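Local atomic coordinates of protein OS-9 homolog (Saccharomyces cerevisiae, PDB entry 2YMA), a protein that acts as an endoplasmic reticulum lectin that recruits misfolded lumenal glycoproteins for degradation, and is represented here by its dimerization domain. Residues I17-G22 and I62-S67; L26-F29 and R34-L37; N42-W47 and E52-K57; Q56-A61 and I114-T119; A89-M94 and F98-S103. All blocks are in the same frame, centred on the assembly; numbering follows the deposited sequence.

Contact 1: I17-G22 and I62-S67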
# COMPACT_ATOMS: atom_id res chain seq x y z
N ILE A 17 22.35 2.82 -4.30
CA ILE A 17 22.93 1.49 -4.23
C ILE A 17 22.41 0.68 -5.41
O ILE A 17 21.20 0.53 -5.60
CB ILE A 17 22.54 0.79 -2.92
CG1 ILE A 17 23.04 1.59 -1.71
CG2 ILE A 17 23.06 -0.64 -2.90
CD1 ILE A 17 22.48 1.09 -0.37
N PHE A 18 23.33 0.18 -6.21
CA PHE A 18 23.02 -0.56 -7.42
C PHE A 18 22.36 -1.92 -7.16
O PHE A 18 22.96 -2.79 -6.53
CB PHE A 18 24.30 -0.77 -8.23
CG PHE A 18 24.06 -1.30 -9.61
CD1 PHE A 18 23.17 -0.66 -10.46
CD2 PHE A 18 24.73 -2.43 -10.06
CE1 PHE A 18 22.94 -1.14 -11.73
CE2 PHE A 18 24.51 -2.92 -11.34
CZ PHE A 18 23.62 -2.27 -12.18
N LEU A 19 21.14 -2.09 -7.67
CA LEU A 19 20.43 -3.37 -7.55
C LEU A 19 20.60 -4.21 -8.82
O LEU A 19 20.19 -5.37 -8.89
CB LEU A 19 18.95 -3.13 -7.29
CG LEU A 19 18.62 -2.36 -6.00
CD1 LEU A 19 17.13 -2.43 -5.72
CD2 LEU A 19 19.42 -2.93 -4.84
N GLY A 20 21.21 -3.60 -9.83
CA GLY A 20 21.37 -4.26 -11.10
C GLY A 20 20.23 -3.96 -12.04
O GLY A 20 19.24 -3.33 -11.65
N SER A 21 20.37 -4.42 -13.28
CA SER A 21 19.36 -4.24 -14.32
C SER A 21 19.00 -2.76 -14.54
O SER A 21 17.86 -2.45 -14.88
CB SER A 21 18.09 -5.04 -14.00
OG SER A 21 18.34 -6.44 -14.03
N GLY A 22 19.96 -1.86 -14.36
CA GLY A 22 19.72 -0.43 -14.48
C GLY A 22 18.82 0.16 -13.40
O GLY A 22 18.20 1.21 -13.61
N ILE A 62 14.68 -6.55 -6.85
CA ILE A 62 14.01 -6.76 -5.57
C ILE A 62 14.72 -7.85 -4.78
O ILE A 62 15.02 -7.68 -3.60
CB ILE A 62 12.50 -7.12 -5.74
CG1 ILE A 62 11.71 -5.93 -6.27
CG2 ILE A 62 11.90 -7.58 -4.42
CD1 ILE A 62 11.98 -4.65 -5.53
N ASN A 63 15.01 -8.96 -5.45
CA ASN A 63 15.77 -10.04 -4.81
C ASN A 63 17.11 -9.56 -4.27
O ASN A 63 17.51 -9.95 -3.18
CB ASN A 63 15.98 -11.21 -5.76
CG ASN A 63 14.74 -12.07 -5.87
OD1 ASN A 63 14.04 -12.30 -4.88
ND2 ASN A 63 14.45 -12.55 -7.07
N LYS A 64 17.79 -8.72 -5.03
CA LYS A 64 19.06 -8.16 -4.59
C LYS A 64 18.87 -7.26 -3.37
O LYS A 64 19.61 -7.34 -2.39
CB LYS A 64 19.75 -7.39 -5.73
CG LYS A 64 21.13 -6.83 -5.37
CD LYS A 64 22.24 -7.53 -6.14
CE LYS A 64 23.37 -6.55 -6.43
NZ LYS A 64 24.38 -7.09 -7.38
N MET A 65 17.86 -6.39 -3.46
CA MET A 65 17.51 -5.51 -2.35
C MET A 65 17.31 -6.31 -1.08
O MET A 65 17.82 -5.95 -0.01
CB MET A 65 16.22 -4.76 -2.69
CG MET A 65 15.75 -3.80 -1.61
SD MET A 65 14.16 -3.03 -2.08
CE MET A 65 13.05 -4.40 -1.79
N LEU A 66 16.58 -7.42 -1.20
CA LEU A 66 16.34 -8.31 -0.07
C LEU A 66 17.60 -9.02 0.45
O LEU A 66 17.81 -9.10 1.67
CB LEU A 66 15.25 -9.33 -0.42
CG LEU A 66 13.88 -8.67 -0.59
CD1 LEU A 66 12.85 -9.64 -1.17
CD2 LEU A 66 13.43 -8.10 0.74
N SER A 67 18.43 -9.51 -0.46
CA SER A 67 19.72 -10.13 -0.13
C SER A 67 20.60 -9.19 0.66
O SER A 67 21.29 -9.59 1.60
CB SER A 67 20.46 -10.55 -1.40
OG SER A 67 19.69 -11.48 -2.14
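The backbone of strand 17-20 comes nearest helix 62-67 at Leu-19 and Lys-64; the axes of the two short elements approach to 7.6 Å, with 133° between their N-to-C directions. No hydrogen bond crosses this junction, and the joining is by side chains packed on side chain and on backbone. Leu-19 contributes its two methyl groups: CD1 lies 3.9 Å from Met-65 CB, while CD2 sits 4.0 Å from Met-65 N. The leucine and methionine side chains cross obliquely. With CG of Met-65 anti to the backbone N (chi1 180°), only the root of that side chain meets the strand, and the rest leads on to Phe-25, Val-71 and Leu-104. Strand 14-20 is an edge element of the domain's mixed sheet, and Leu-19 and Gly-20 together face Ile-23 of the next strand in a classic beta bulge, so the helix packs on the strand just where its regular pairing is interrupted. Gly-20 takes backbone angles at which a CB would press on the preceding carbonyl O, and its N lies 3.4 Å above the plane of the Phe-18 ring, over the centre. On the outer side, Lys-64 bends at chi2 (112°) and chi3, laying its aliphatic chain along the strand backbone. Its CB is 3.8 Å from Leu-19 O, and its CE comes within 3.8 Å of Phe-18 O. Leu-19 also packs on Ala-61 and Phe-25.

Contact 2: L26-F29 and R34-L37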
# COMPACT_ATOMS: atom_id res chain seq x y z
N LEU A 26 17.58 4.04 -3.75
CA LEU A 26 17.95 5.36 -3.24
C LEU A 26 17.64 5.45 -1.76
O LEU A 26 16.47 5.48 -1.34
CB LEU A 26 17.19 6.47 -3.98
CG LEU A 26 17.58 6.56 -5.45
CD1 LEU A 26 16.90 7.74 -6.15
CD2 LEU A 26 19.07 6.68 -5.53
N ARG A 27 18.69 5.47 -0.96
CA ARG A 27 18.51 5.58 0.47
C ARG A 27 18.80 6.98 0.95
O ARG A 27 19.93 7.44 0.87
CB ARG A 27 19.41 4.63 1.24
CG ARG A 27 19.48 5.05 2.70
CD ARG A 27 19.28 3.90 3.65
NE ARG A 27 18.01 3.19 3.48
CZ ARG A 27 17.85 1.92 3.85
NH1 ARG A 27 18.88 1.27 4.39
NH2 ARG A 27 16.68 1.31 3.69
N PRO A 28 17.78 7.64 1.48
CA PRO A 28 17.95 9.01 1.99
C PRO A 28 18.90 9.04 3.18
O PRO A 28 18.81 8.16 4.05
CB PRO A 28 16.54 9.40 2.43
CG PRO A 28 15.86 8.09 2.73
CD PRO A 28 16.44 7.10 1.76
N PHE A 29 19.81 10.02 3.21
CA PHE A 29 20.71 10.18 4.36
C PHE A 29 19.89 10.52 5.62
O PHE A 29 20.23 10.10 6.73
CB PHE A 29 21.80 11.23 4.07
N ARG A 34 11.62 8.37 3.15
CA ARG A 34 11.49 7.02 2.61
C ARG A 34 12.40 6.68 1.45
O ARG A 34 12.85 7.55 0.71
CB ARG A 34 10.04 6.69 2.28
CG ARG A 34 9.35 7.71 1.48
CD ARG A 34 7.92 7.31 1.17
NE ARG A 34 7.44 8.12 0.05
CZ ARG A 34 6.68 9.20 0.19
NH1 ARG A 34 6.27 9.57 1.39
NH2 ARG A 34 6.32 9.90 -0.87
N ASP A 35 12.66 5.39 1.31
CA ASP A 35 13.48 4.87 0.24
C ASP A 35 12.74 5.05 -1.09
O ASP A 35 11.52 5.01 -1.12
CB ASP A 35 13.79 3.39 0.52
CG ASP A 35 14.55 3.17 1.85
OD1 ASP A 35 15.50 3.93 2.16
OD2 ASP A 35 14.21 2.22 2.59
N LYS A 36 13.49 5.30 -2.16
CA LYS A 36 12.97 5.42 -3.52
C LYS A 36 13.71 4.42 -4.38
O LYS A 36 14.74 3.87 -3.97
CB LYS A 36 13.31 6.78 -4.13
CG LYS A 36 12.45 7.94 -3.78
CD LYS A 36 12.88 9.11 -4.67
CE LYS A 36 12.01 10.33 -4.46
NZ LYS A 36 12.48 11.47 -5.29
N LEU A 37 13.23 4.23 -5.61
CA LEU A 37 13.95 3.45 -6.62
C LEU A 37 14.20 4.32 -7.85
O LEU A 37 13.35 5.13 -8.26
CB LEU A 37 13.15 2.21 -7.05
CG LEU A 37 12.88 1.17 -5.97
CD1 LEU A 37 11.92 0.10 -6.46
CD2 LEU A 37 14.18 0.56 -5.41
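Arg-27 grips Asp-35 side-on with two nitrogens: NE gives a hydrogen bond of 2.9 Å to Asp-35 OD1, and NH2 gives another of 2.9 Å to Asp-35 OD2. The salt bridge spans a beta hairpin formed by strands 23-28 and 36-39. Both oxygens are met on their syn sides and lie in or very near the guanidinium plane, yet the two flat groups are turned 37° apart, so the nitrogens stand out of the carboxylate plane. Bends at chi2 and chi3 bring the guanidinium alongside the aspartate. NH2 has a second acceptor in Leu-70 O, which should fix the rotation of the group.

Leu-26 and Lys-36 form an antiparallel hydrogen-bonded pair. Leu-26 N reaches Lys-36 O at 2.9 Å, and Lys-36 N returns to Leu-26 O at 3.1 Å. On the face they share, Leu-26 CB and Lys-36 CB touch at 3.9 Å. The lysine chain extends away toward its salt-bridge partner Asp-96, while Leu-26 packs on Tyr-14 and Pro-16. On the side of the connecting turn, the Pro-28 ring crosses Asp-35 at about a right angle, its CD 3.3 Å from Asp-35 OD1 and its CG 3.7 Å from Arg-34 O.

Contact 3: N42-W47 and E52-K57; sequences NAMSNW and ETYYQK
Ala-43 meets the helix first, its CB lying 3.9 Å from Lys-57 NZ, an ammonium group held in a salt bridge by Asp-41. Met-44 follows and slides past Tyr-54 in the opposite direction. Its CG stands over the face of the tyrosine ring, 3.8 Å from the centroid and 8° off the normal, a CH-pi contact. SD continues above the same ring at 4.9 Å from the centroid, a more distant Met-aromatic contact. The methionine has CG anti to its carbonyl carbon (chi1 -84°) and is extended beyond it, which carries SD toward the aliphatic part of Lys-57. The loop between strand 36-39 and helix 52-67 thus folds back on the first turns of that helix, with Tyr-54 as the side chain it wraps. Asn-46 takes part through its backbone: its O accepts a weak hydrogen bond of 2.9 Å from Tyr-54 OH. Trp-47 then receives the edge of Tyr-54 on its indole face in a T-shaped stack, the six-membered ring and the phenol having centroids 5.0 Å apart and planes at 89°. The nearest atoms are Trp-47 CZ3 and Tyr-54 CD2, 3.7 Å apart. The indole also meets Phe-116 edge-to-face and packs on Val-39.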
# COMPACT_ATOMS: atom_id res chain seq x y z
N ASN A 42 17.52 2.74 -20.37
CA ASN A 42 16.77 3.35 -21.48
C ASN A 42 15.66 2.47 -22.06
O ASN A 42 14.75 2.97 -22.73
CB ASN A 42 17.72 3.79 -22.60
CG ASN A 42 18.13 5.23 -22.48
OD1 ASN A 42 17.42 6.04 -21.86
ND2 ASN A 42 19.26 5.58 -23.07
N ALA A 43 15.75 1.17 -21.80
CA ALA A 43 14.73 0.24 -22.25
C ALA A 43 13.54 0.22 -21.29
O ALA A 43 12.59 -0.54 -21.48
CB ALA A 43 15.32 -1.15 -22.42
N MET A 44 13.60 1.05 -20.25
CA MET A 44 12.51 1.20 -19.28
C MET A 44 12.18 2.67 -19.08
O MET A 44 11.97 3.12 -17.95
CB MET A 44 12.89 0.60 -17.93
CG MET A 44 12.68 -0.89 -17.78
SD MET A 44 13.22 -1.43 -16.15
CE MET A 44 12.71 -3.13 -16.19
N SER A 45 12.17 3.42 -20.18
CA SER A 45 11.95 4.86 -20.13
C SER A 45 10.47 5.22 -20.28
O SER A 45 10.00 6.24 -19.76
CB SER A 45 12.77 5.55 -21.23
OG SER A 45 12.58 4.91 -22.48
N ASN A 46 9.74 4.35 -20.97
CA ASN A 46 8.34 4.57 -21.31
C ASN A 46 7.40 3.70 -20.49
O ASN A 46 7.26 2.51 -20.75
CB ASN A 46 8.12 4.31 -22.80
CG ASN A 46 6.68 4.48 -23.23
OD1 ASN A 46 5.74 4.12 -22.50
ND2 ASN A 46 6.48 5.03 -24.42
N TRP A 47 6.73 4.31 -19.52
CA TRP A 47 5.92 3.56 -18.55
C TRP A 47 4.46 3.35 -18.94
O TRP A 47 3.63 2.94 -18.13
CB TRP A 47 6.06 4.17 -17.15
CG TRP A 47 7.40 3.82 -16.59
CD1 TRP A 47 8.57 4.51 -16.77
CD2 TRP A 47 7.73 2.66 -15.81
NE1 TRP A 47 9.60 3.85 -16.14
CE2 TRP A 47 9.11 2.72 -15.54
CE3 TRP A 47 6.98 1.58 -15.32
CZ2 TRP A 47 9.77 1.74 -14.79
CZ3 TRP A 47 7.64 0.60 -14.57
CH2 TRP A 47 9.02 0.69 -14.32
N GLU A 52 6.83 -7.49 -20.19
CA GLU A 52 7.26 -8.46 -19.20
C GLU A 52 8.70 -8.26 -18.72
O GLU A 52 9.01 -8.63 -17.59
CB GLU A 52 7.07 -9.90 -19.66
CG GLU A 52 7.56 -10.86 -18.59
CD GLU A 52 6.89 -12.22 -18.61
OE1 GLU A 52 6.58 -12.72 -19.72
OE2 GLU A 52 6.68 -12.78 -17.51
N THR A 53 9.57 -7.70 -19.55
CA THR A 53 10.95 -7.50 -19.11
C THR A 53 11.09 -6.44 -18.01
O THR A 53 12.05 -6.49 -17.22
CB THR A 53 11.98 -7.26 -20.27
OG1 THR A 53 11.32 -6.73 -21.41
CG2 THR A 53 12.66 -8.56 -20.66
N TYR A 54 10.15 -5.50 -17.95
CA TYR A 54 10.07 -4.59 -16.81
C TYR A 54 9.93 -5.39 -15.51
O TYR A 54 10.65 -5.17 -14.54
CB TYR A 54 8.89 -3.63 -16.94
CG TYR A 54 9.04 -2.52 -17.96
CD1 TYR A 54 9.33 -2.80 -19.30
CD2 TYR A 54 8.87 -1.19 -17.59
CE1 TYR A 54 9.45 -1.77 -20.24
CE2 TYR A 54 8.98 -0.15 -18.52
CZ TYR A 54 9.27 -0.45 -19.84
OH TYR A 54 9.39 0.57 -20.76
N TYR A 55 9.00 -6.35 -15.51
CA TYR A 55 8.79 -7.20 -14.35
C TYR A 55 9.99 -8.09 -14.06
O TYR A 55 10.35 -8.31 -12.89
CB TYR A 55 7.54 -8.06 -14.51
CG TYR A 55 6.28 -7.23 -14.51
CD1 TYR A 55 5.69 -6.82 -13.32
CD2 TYR A 55 5.68 -6.85 -15.70
CE1 TYR A 55 4.54 -6.06 -13.32
CE2 TYR A 55 4.53 -6.09 -15.71
CZ TYR A 55 3.96 -5.70 -14.52
OH TYR A 55 2.82 -4.94 -14.55
N GLN A 56 10.61 -8.60 -15.11
CA GLN A 56 11.74 -9.51 -14.97
C GLN A 56 12.98 -8.80 -14.39
O GLN A 56 13.68 -9.35 -13.55
CB GLN A 56 12.04 -10.22 -16.29
CG GLN A 56 12.42 -11.69 -16.10
CD GLN A 56 11.22 -12.60 -16.03
OE1 GLN A 56 10.12 -12.21 -16.43
NE2 GLN A 56 11.40 -13.81 -15.51
N LYS A 57 13.21 -7.56 -14.83
CA LYS A 57 14.32 -6.78 -14.29
C LYS A 57 14.07 -6.36 -12.85
O LYS A 57 14.94 -6.47 -12.00
CB LYS A 57 14.58 -5.56 -15.17
CG LYS A 57 15.11 -5.92 -16.53
CD LYS A 57 15.27 -4.70 -17.42
CE LYS A 57 15.97 -5.04 -18.73
NZ LYS A 57 15.85 -3.91 -19.71

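Contact 4: Q56-A61 and I114-T119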
# COMPACT_ATOMS: atom_id res chain seq x y z
N GLN A 56 10.61 -8.60 -15.11
CA GLN A 56 11.74 -9.51 -14.97
C GLN A 56 12.98 -8.80 -14.39
O GLN A 56 13.68 -9.35 -13.55
CB GLN A 56 12.04 -10.22 -16.29
CG GLN A 56 12.42 -11.69 -16.10
CD GLN A 56 11.22 -12.60 -16.03
OE1 GLN A 56 10.12 -12.21 -16.43
NE2 GLN A 56 11.40 -13.81 -15.51
N LYS A 57 13.21 -7.56 -14.83
CA LYS A 57 14.32 -6.78 -14.29
C LYS A 57 14.07 -6.36 -12.85
O LYS A 57 14.94 -6.47 -12.00
CB LYS A 57 14.58 -5.56 -15.17
CG LYS A 57 15.11 -5.92 -16.53
CD LYS A 57 15.27 -4.70 -17.42
CE LYS A 57 15.97 -5.04 -18.73
NZ LYS A 57 15.85 -3.91 -19.71
N PHE A 58 12.86 -5.89 -12.57
CA PHE A 58 12.51 -5.48 -11.22
C PHE A 58 12.51 -6.66 -10.26
O PHE A 58 12.94 -6.54 -9.12
CB PHE A 58 11.18 -4.72 -11.20
CG PHE A 58 11.34 -3.24 -11.35
CD1 PHE A 58 11.46 -2.67 -12.61
CD2 PHE A 58 11.42 -2.42 -10.24
CE1 PHE A 58 11.62 -1.30 -12.75
CE2 PHE A 58 11.59 -1.06 -10.37
CZ PHE A 58 11.68 -0.49 -11.63
N GLY A 59 12.05 -7.81 -10.74
CA GLY A 59 12.17 -9.03 -9.95
C GLY A 59 13.59 -9.23 -9.44
O GLY A 59 13.80 -9.49 -8.25
N ASN A 60 14.57 -9.10 -10.34
CA ASN A 60 15.97 -9.29 -9.97
C ASN A 60 16.46 -8.25 -8.98
O ASN A 60 17.15 -8.56 -8.00
CB ASN A 60 16.88 -9.24 -11.21
CG ASN A 60 16.59 -10.34 -12.20
OD1 ASN A 60 16.13 -11.42 -11.83
ND2 ASN A 60 16.85 -10.06 -13.48
N ALA A 61 16.10 -6.99 -9.24
CA ALA A 61 16.50 -5.90 -8.35
C ALA A 61 15.93 -6.08 -6.93
O ALA A 61 16.62 -5.79 -5.94
CB ALA A 61 16.09 -4.56 -8.94
N ILE A 114 4.66 -8.17 -7.71
CA ILE A 114 4.95 -6.76 -7.93
C ILE A 114 3.95 -6.14 -8.90
O ILE A 114 3.45 -6.81 -9.80
CB ILE A 114 6.42 -6.48 -8.35
CG1 ILE A 114 6.74 -7.11 -9.70
CG2 ILE A 114 7.39 -6.96 -7.26
CD1 ILE A 114 8.24 -7.11 -10.03
N PHE A 115 3.63 -4.88 -8.67
CA PHE A 115 2.60 -4.21 -9.45
C PHE A 115 3.09 -2.79 -9.64
O PHE A 115 3.61 -2.17 -8.71
CB PHE A 115 1.27 -4.23 -8.69
CG PHE A 115 0.11 -3.56 -9.42
CD1 PHE A 115 -0.16 -2.20 -9.26
CD2 PHE A 115 -0.74 -4.31 -10.24
CE1 PHE A 115 -1.23 -1.59 -9.92
CE2 PHE A 115 -1.83 -3.71 -10.90
CZ PHE A 115 -2.07 -2.35 -10.74
N PHE A 116 2.95 -2.29 -10.86
CA PHE A 116 3.27 -0.90 -11.15
C PHE A 116 1.99 -0.09 -11.21
O PHE A 116 1.08 -0.39 -11.97
CB PHE A 116 4.02 -0.80 -12.47
CG PHE A 116 5.34 -1.54 -12.48
CD1 PHE A 116 6.39 -1.10 -11.71
CD2 PHE A 116 5.52 -2.66 -13.29
CE1 PHE A 116 7.61 -1.77 -11.73
CE2 PHE A 116 6.73 -3.34 -13.32
CZ PHE A 116 7.78 -2.89 -12.53
N ASN A 117 1.92 0.94 -10.37
CA ASN A 117 0.72 1.75 -10.27
C ASN A 117 1.04 3.20 -10.59
O ASN A 117 1.54 3.95 -9.74
CB ASN A 117 0.11 1.61 -8.87
CG ASN A 117 -1.31 2.18 -8.79
OD1 ASN A 117 -1.65 3.15 -9.48
ND2 ASN A 117 -2.14 1.57 -7.95
N LYS A 118 0.76 3.59 -11.84
CA LYS A 118 1.20 4.88 -12.37
C LYS A 118 0.42 6.04 -11.74
O LYS A 118 0.86 7.19 -11.80
CB LYS A 118 1.08 4.91 -13.90
N THR A 119 -0.72 5.74 -11.13
CA THR A 119 -1.61 6.79 -10.63
C THR A 119 -1.64 6.90 -9.11
O THR A 119 -2.23 7.82 -8.57
CB THR A 119 -3.04 6.62 -11.15
OG1 THR A 119 -3.52 5.31 -10.79
CG2 THR A 119 -3.08 6.77 -12.67
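Next in sequence to Phe-116, whose ring meets Phe-58 of the helix, Asn-117 OD1 is gripped by two donors of one residue: Thr-119 OG1 at 3.1 Å and Thr-119 N at 3.2 Å. Both lie in the plane of the amide carbonyl, and the backbone bond makes an Asx turn at the end of strand 112-117. No hydrogen bond crosses to the helix; carbon packing makes the contact. Phe-116 directs its edge at the face of Phe-58 in a T-shaped stack, with centroids 5.1 Å apart and planes at 77°. CZ of Phe-116 is nearest, 3.7 Å from Phe-58 CD1, while Phe-116 CE1 stands over the centre of the Phe-58 ring. Ile-114, two residues earlier on the same side of the strand, brings CD1 to 4.0 Å from Phe-58 CB and 3.9 Å from Gly-59 N, with CG1 between its backbone N and carbonyl carbon (chi1 64°). Alternate residues face the other way: Phe-115 meets Tyr-132 of the second subunit, and Asn-117 ND2 hydrogen-bonds to Leu-130 O of that subunit. The alternation implies a division of labour along one strand, carbon packing against the helix on one side, ring contact and a directed amide bond at the dimer interface on the other.

Contact 5: A89-M94 and F98-S103; sequences AEVVDM and FQTTLS
Backbone hydrogen bonds join Ala-89 to Leu-102 and Val-91 to Thr-100, the hydrogen-bonded pairs of an antiparallel hairpin made by strands 84-92 and 98-106. Ala-89 N binds Leu-102 O at 3.1 Å, and Leu-102 N binds Ala-89 O at 2.8 Å. Val-91 N then reaches Thr-100 O at 2.8 Å. At Val-91 O the pattern changes: Gln-99 N donates at 2.8 Å and Thr-100 N only weakly at 3.5 Å, so two residues face one in a classic beta bulge, and the register shifts by one before Val-92 meets Phe-98.

Apolar contacts fill the face of Val-91, Thr-100 and Leu-102. Val-91 CG2 lies 3.9 Å from Leu-102 CB, and Val-91 CB lies 3.8 Å from Thr-100 CG2; Trp-47 and Phe-116 pack against Thr-100 from outside the hairpin.

Mixed contacts occupy the other face. Glu-90 crosses Phe-98 at about a right angle, its OE1 near the plane of the ring at the edge, 4.0 Å from Phe-98 CD1, while OE2 forms a salt bridge with Arg-34. On this face, the Arg-34 salt bridge, and perhaps the ring edge, would favour the charged form of Glu-90.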
# COMPACT_ATOMS: atom_id res chain seq x y z
N ALA A 89 7.13 2.08 -3.06
CA ALA A 89 8.16 3.07 -3.32
C ALA A 89 7.92 3.78 -4.65
O ALA A 89 7.45 3.15 -5.62
CB ALA A 89 9.55 2.41 -3.31
N GLU A 90 8.20 5.08 -4.68
CA GLU A 90 8.20 5.82 -5.93
C GLU A 90 9.34 5.31 -6.80
O GLU A 90 10.45 5.04 -6.31
CB GLU A 90 8.40 7.32 -5.70
CG GLU A 90 7.32 8.00 -4.87
CD GLU A 90 7.52 9.51 -4.81
OE1 GLU A 90 8.31 10.04 -5.62
OE2 GLU A 90 6.87 10.16 -3.96
N VAL A 91 9.05 5.17 -8.08
CA VAL A 91 10.09 4.91 -9.06
C VAL A 91 10.33 6.20 -9.83
O VAL A 91 9.41 6.73 -10.47
CB VAL A 91 9.70 3.77 -10.01
CG1 VAL A 91 10.71 3.63 -11.12
CG2 VAL A 91 9.56 2.46 -9.22
N VAL A 92 11.54 6.74 -9.73
CA VAL A 92 11.88 7.97 -10.45
C VAL A 92 12.97 7.69 -11.47
O VAL A 92 13.65 6.67 -11.40
CB VAL A 92 12.35 9.09 -9.50
CG1 VAL A 92 11.29 9.38 -8.43
CG2 VAL A 92 13.69 8.73 -8.85
N ASP A 93 13.13 8.61 -12.43
CA ASP A 93 14.26 8.55 -13.36
C ASP A 93 15.45 9.36 -12.85
O ASP A 93 15.46 9.84 -11.72
CB ASP A 93 13.86 9.05 -14.75
CG ASP A 93 13.45 10.51 -14.75
OD1 ASP A 93 13.82 11.23 -13.79
OD2 ASP A 93 12.76 10.94 -15.70
N MET A 94 16.45 9.52 -13.71
CA MET A 94 17.70 10.16 -13.31
C MET A 94 17.57 11.66 -13.06
O MET A 94 18.48 12.28 -12.51
CB MET A 94 18.78 9.90 -14.35
CG MET A 94 19.33 8.50 -14.29
SD MET A 94 20.70 8.32 -15.45
CE MET A 94 19.83 8.28 -17.01
N PHE A 98 8.86 11.44 -11.31
CA PHE A 98 8.01 10.29 -11.00
C PHE A 98 7.62 9.50 -12.26
O PHE A 98 7.18 10.07 -13.25
CB PHE A 98 6.76 10.75 -10.25
CG PHE A 98 5.81 9.64 -9.87
CD1 PHE A 98 5.97 8.95 -8.67
CD2 PHE A 98 4.75 9.29 -10.69
CE1 PHE A 98 5.10 7.93 -8.31
CE2 PHE A 98 3.88 8.27 -10.34
CZ PHE A 98 4.05 7.59 -9.14
N GLN A 99 7.80 8.18 -12.20
CA GLN A 99 7.47 7.31 -13.33
C GLN A 99 6.29 6.41 -12.99
O GLN A 99 5.40 6.20 -13.80
CB GLN A 99 8.68 6.43 -13.72
CG GLN A 99 9.96 7.20 -13.98
CD GLN A 99 9.81 8.20 -15.12
OE1 GLN A 99 10.22 9.36 -15.02
NE2 GLN A 99 9.22 7.75 -16.23
N THR A 100 6.31 5.86 -11.78
CA THR A 100 5.26 4.97 -11.31
C THR A 100 5.50 4.65 -9.84
O THR A 100 6.56 4.96 -9.29
CB THR A 100 5.25 3.62 -12.09
OG1 THR A 100 4.04 2.91 -11.80
CG2 THR A 100 6.46 2.74 -11.69
N THR A 101 4.51 4.03 -9.21
CA THR A 101 4.69 3.54 -7.86
C THR A 101 4.85 2.02 -7.95
O THR A 101 4.10 1.34 -8.65
CB THR A 101 3.53 3.97 -6.93
OG1 THR A 101 3.64 5.38 -6.64
CG2 THR A 101 3.57 3.22 -5.62
N LEU A 102 5.87 1.50 -7.27
CA LEU A 102 6.09 0.07 -7.21
C LEU A 102 5.40 -0.47 -5.96
O LEU A 102 5.61 0.02 -4.85
CB LEU A 102 7.59 -0.25 -7.18
CG LEU A 102 8.13 -1.67 -7.42
CD1 LEU A 102 8.53 -2.30 -6.14
CD2 LEU A 102 7.17 -2.57 -8.17
N SER A 103 4.56 -1.47 -6.16
CA SER A 103 3.95 -2.19 -5.06
C SER A 103 4.59 -3.57 -4.97
O SER A 103 4.56 -4.33 -5.94
CB SER A 103 2.44 -2.32 -5.28
OG SER A 103 1.84 -3.16 -4.31

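From the N terminus, contact 1 closes a loop of 39 residues by bringing strand 14-20 against the end of helix 52-67. Nested inside that loop, in series, are contact 2, a tight hairpin closure, and contact 3, which returns the following loop to the start of the helix. Contact 4 opens on the helix where contact 3 ends, sharing Gln-56 and Lys-57, and crosses contact 1 because its strand, 112-117, lies far beyond residue 67. Contact 5 is a hairpin nested within the loop of contact 4. The helix thereby ties the N-terminal strands to the later ones, while backbone bonds from Leu-37 to Glu-90 and Val-92 join contacts 2 and 5 in one sheet.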